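Local coordinates for BH1974 protein (Bacillus halodurans, PDB 3ON5) that is of unconfirmed function but probably serves the maturation of molybdenum-containing xanthine dehydrogenase, at residues Glu200-Val211 against Phe258-Met269. Sequence-based numbering, arbitrary orientation.
Sequences ERLIIFGAGPDV and FLIRPDDFVLIM
Arg201 grips the carboxylate of Asp264 side-on: NE reaches OD1 at 2.9 Å and NH2 reaches OD2 at 3.1 Å, both on the syn side of the carboxylate oxygens. The two planes are turned 41° apart, yet both oxygens lie close to the guanidinium plane. NH2 also makes a weak bond to Leu259 O at the guanidinium edge. Over one face of the same group lies Arg261, its NH1 3.5 Å from Arg201 CZ; the Asp264 carboxylate at the edge probably offsets this meeting of like charges. Were an alanine to stand in place of Arg201, the buried Asp264 carboxylate would probably lose its charged mate, held within the two segments by Arg261 N alone, and Leu259 O its weak donor.

Aspartate suits position 264 because its short side chain also serves its own loop: OD2 accepts the backbone N of Arg261 from the opposite face to Arg201 NH2, bracing the type I turn Arg261-Asp264. Next to this polar cluster, Ile203 CD1 packs 3.7 Å from Phe258 CE1 and also touches Ile260. With CG1 anti to the carbonyl carbon (chi1 -50°), Ile203 sends its longer branch to this corner.

Strands 200-205 and 265-268 run parallel as the central pair of the Rossmann-type sheet, where the chain crosses from one half to the other. Five backbone bonds alternate between them, from Phe265 N to Arg201 O through to Met269 N to Phe205 O. Leucine, isoleucine and phenylalanine fit strands covered on both faces. Leu202, Ile204, Leu267 and selenomethionine Met269 meet helix 211-221, whereas Phe205, whose ring edge at CE2 lies 3.7 Å from Val266 CG1, packs with Val266 and Ile268 against helix 273-283. Beyond the strand, Gly206 adopts a positive phi of 128°, at which a CB would be pressed against the preceding carbonyl as well as Met269 O, and Ala207 N bonds Asp229.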
# COMPACT_ATOMS: atom_id res chain seq x y z
N GLU A 200 11.25 1.95 31.23
CA GLU A 200 11.97 1.01 32.08
C GLU A 200 13.28 0.70 31.40
O GLU A 200 13.33 0.61 30.17
CB GLU A 200 11.14 -0.26 32.33
CG GLU A 200 9.83 -0.04 33.09
CD GLU A 200 9.90 0.52 34.50
OE1 GLU A 200 11.00 0.52 35.11
OE2 GLU A 200 8.84 0.92 35.02
N ARG A 201 14.37 0.62 32.17
CA ARG A 201 15.69 0.39 31.59
C ARG A 201 16.08 -1.06 31.68
O ARG A 201 15.85 -1.70 32.70
CB ARG A 201 16.72 1.25 32.29
CG ARG A 201 17.03 2.52 31.54
CD ARG A 201 17.38 3.66 32.46
NE ARG A 201 18.45 3.38 33.42
CZ ARG A 201 19.68 3.87 33.31
NH1 ARG A 201 20.01 4.63 32.26
NH2 ARG A 201 20.59 3.64 34.26
N LEU A 202 16.65 -1.57 30.59
CA LEU A 202 17.18 -2.93 30.48
C LEU A 202 18.63 -2.84 30.08
O LEU A 202 18.94 -2.44 28.95
CB LEU A 202 16.37 -3.78 29.50
CG LEU A 202 16.85 -5.22 29.31
CD1 LEU A 202 16.58 -6.04 30.55
CD2 LEU A 202 16.18 -5.84 28.11
N ILE A 203 19.51 -3.15 31.05
CA ILE A 203 20.96 -3.07 30.89
C ILE A 203 21.46 -4.47 30.58
O ILE A 203 21.40 -5.36 31.44
CB ILE A 203 21.61 -2.44 32.16
CG1 ILE A 203 20.89 -1.12 32.54
CG2 ILE A 203 23.14 -2.24 31.96
CD1 ILE A 203 21.22 -0.51 33.82
N ILE A 204 21.93 -4.67 29.34
CA ILE A 204 22.39 -5.96 28.82
C ILE A 204 23.93 -5.99 28.76
O ILE A 204 24.55 -5.16 28.09
CB ILE A 204 21.78 -6.25 27.44
CG1 ILE A 204 20.23 -6.15 27.49
CG2 ILE A 204 22.23 -7.62 26.95
CD1 ILE A 204 19.52 -6.07 26.13
N PHE A 205 24.51 -6.95 29.48
CA PHE A 205 25.94 -7.24 29.50
C PHE A 205 26.21 -8.37 28.53
O PHE A 205 25.81 -9.51 28.78
CB PHE A 205 26.42 -7.56 30.91
CG PHE A 205 26.48 -6.37 31.83
CD1 PHE A 205 27.62 -5.58 31.89
CD2 PHE A 205 25.42 -6.06 32.67
CE1 PHE A 205 27.69 -4.49 32.75
CE2 PHE A 205 25.49 -4.96 33.53
CZ PHE A 205 26.62 -4.18 33.56
N GLY A 206 26.79 -8.02 27.39
CA GLY A 206 27.10 -8.95 26.32
C GLY A 206 26.55 -8.47 24.99
O GLY A 206 25.45 -7.91 24.94
N ALA A 207 27.34 -8.64 23.92
CA ALA A 207 26.93 -8.24 22.57
C ALA A 207 27.15 -9.40 21.56
O ALA A 207 27.40 -9.16 20.38
CB ALA A 207 27.67 -6.99 22.14
N GLY A 208 26.98 -10.64 22.03
CA GLY A 208 27.06 -11.83 21.20
C GLY A 208 25.91 -11.92 20.21
O GLY A 208 24.94 -11.17 20.34
N PRO A 209 25.95 -12.85 19.22
CA PRO A 209 24.87 -12.91 18.21
C PRO A 209 23.50 -13.35 18.77
O PRO A 209 22.51 -13.33 18.02
CB PRO A 209 25.38 -13.96 17.22
CG PRO A 209 26.40 -14.73 17.94
CD PRO A 209 27.04 -13.79 18.90
N ASP A 210 23.41 -13.68 20.07
CA ASP A 210 22.15 -14.05 20.72
C ASP A 210 21.42 -12.82 21.33
O ASP A 210 20.22 -12.91 21.66
CB ASP A 210 22.40 -15.10 21.81
CG ASP A 210 23.40 -14.75 22.92
OD1 ASP A 210 24.50 -14.23 22.60
OD2 ASP A 210 23.16 -15.13 24.06
N VAL A 211 22.13 -11.67 21.45
CA VAL A 211 21.65 -10.43 22.08
C VAL A 211 20.79 -9.58 21.09
O VAL A 211 19.80 -9.02 21.57
CB VAL A 211 22.84 -9.62 22.65
CG1 VAL A 211 22.36 -8.35 23.35
CG2 VAL A 211 23.65 -10.46 23.62
N PHE A 258 28.97 3.98 34.44
CA PHE A 258 27.51 4.02 34.23
C PHE A 258 26.75 3.66 35.51
O PHE A 258 26.90 2.57 36.05
CB PHE A 258 27.12 3.05 33.10
CG PHE A 258 25.68 3.08 32.61
CD1 PHE A 258 24.68 2.39 33.30
CD2 PHE A 258 25.36 3.67 31.39
CE1 PHE A 258 23.37 2.38 32.81
CE2 PHE A 258 24.05 3.65 30.90
CZ PHE A 258 23.07 3.01 31.62
N LEU A 259 25.91 4.60 35.97
CA LEU A 259 25.08 4.43 37.16
C LEU A 259 23.87 3.54 36.87
O LEU A 259 23.10 3.79 35.93
CB LEU A 259 24.63 5.80 37.68
CG LEU A 259 23.58 5.83 38.79
CD1 LEU A 259 24.11 5.21 40.09
CD2 LEU A 259 23.12 7.25 39.02
N ILE A 260 23.73 2.50 37.69
CA ILE A 260 22.64 1.54 37.64
C ILE A 260 21.73 1.86 38.82
O ILE A 260 22.15 1.80 39.98
CB ILE A 260 23.14 0.07 37.62
CG1 ILE A 260 24.02 -0.18 36.36
CG2 ILE A 260 21.93 -0.88 37.64
CD1 ILE A 260 24.67 -1.55 36.27
N ARG A 261 20.50 2.26 38.52
CA ARG A 261 19.53 2.64 39.53
C ARG A 261 18.81 1.38 40.05
O ARG A 261 18.88 0.33 39.41
CB ARG A 261 18.57 3.68 38.95
CG ARG A 261 19.29 4.94 38.46
CD ARG A 261 18.36 6.08 38.14
NE ARG A 261 17.35 5.70 37.15
CZ ARG A 261 17.47 5.89 35.84
NH1 ARG A 261 18.56 6.46 35.34
NH2 ARG A 261 16.49 5.54 35.02
N PRO A 262 18.14 1.42 41.23
CA PRO A 262 17.52 0.19 41.76
C PRO A 262 16.29 -0.28 40.96
O PRO A 262 15.95 -1.46 41.04
CB PRO A 262 17.10 0.60 43.18
CG PRO A 262 17.89 1.82 43.48
CD PRO A 262 17.98 2.53 42.18
N ASP A 263 15.65 0.63 40.18
CA ASP A 263 14.46 0.30 39.39
C ASP A 263 14.86 -0.28 38.00
O ASP A 263 13.97 -0.59 37.19
CB ASP A 263 13.55 1.54 39.23
CG ASP A 263 14.17 2.78 38.58
OD1 ASP A 263 15.29 3.17 38.98
OD2 ASP A 263 13.47 3.43 37.75
N ASP A 264 16.18 -0.46 37.74
CA ASP A 264 16.68 -1.01 36.48
C ASP A 264 16.62 -2.55 36.47
O ASP A 264 16.56 -3.20 37.52
CB ASP A 264 18.13 -0.54 36.22
CG ASP A 264 18.33 0.93 35.89
OD1 ASP A 264 17.38 1.56 35.35
OD2 ASP A 264 19.45 1.44 36.09
N PHE A 265 16.65 -3.11 35.23
CA PHE A 265 16.67 -4.54 34.91
C PHE A 265 18.02 -4.90 34.30
O PHE A 265 18.44 -4.29 33.32
CB PHE A 265 15.52 -4.90 33.93
CG PHE A 265 14.13 -4.66 34.47
CD1 PHE A 265 13.56 -3.39 34.43
CD2 PHE A 265 13.37 -5.70 34.99
CE1 PHE A 265 12.28 -3.15 34.97
CE2 PHE A 265 12.09 -5.47 35.51
CZ PHE A 265 11.56 -4.20 35.49
N VAL A 266 18.71 -5.87 34.90
CA VAL A 266 20.03 -6.26 34.42
C VAL A 266 19.93 -7.67 33.83
O VAL A 266 19.26 -8.56 34.38
CB VAL A 266 21.13 -6.16 35.50
CG1 VAL A 266 22.48 -6.65 34.96
CG2 VAL A 266 21.25 -4.73 36.03
N LEU A 267 20.64 -7.86 32.70
CA LEU A 267 20.73 -9.11 31.97
C LEU A 267 22.19 -9.39 31.64
O LEU A 267 22.81 -8.65 30.88
CB LEU A 267 19.86 -8.95 30.72
CG LEU A 267 19.13 -10.14 30.15
CD1 LEU A 267 18.43 -10.97 31.20
CD2 LEU A 267 18.11 -9.64 29.24
N ILE A 268 22.77 -10.40 32.32
CA ILE A 268 24.16 -10.83 32.22
C ILE A 268 24.24 -11.99 31.23
O ILE A 268 23.81 -13.10 31.54
CB ILE A 268 24.71 -11.23 33.64
CG1 ILE A 268 24.38 -10.19 34.72
CG2 ILE A 268 26.19 -11.51 33.59
CD1 ILE A 268 24.84 -10.57 36.16
N MSE A 269 24.78 -11.74 30.02
CA MSE A 269 24.86 -12.80 29.00
C MSE A 269 26.08 -12.63 28.12
O MSE A 269 25.97 -12.58 26.88
CB MSE A 269 23.59 -12.82 28.15
CG MSE A 269 23.05 -11.44 27.79
SE MSE A 269 21.35 -11.62 26.90
CE MSE A 269 20.48 -12.79 28.12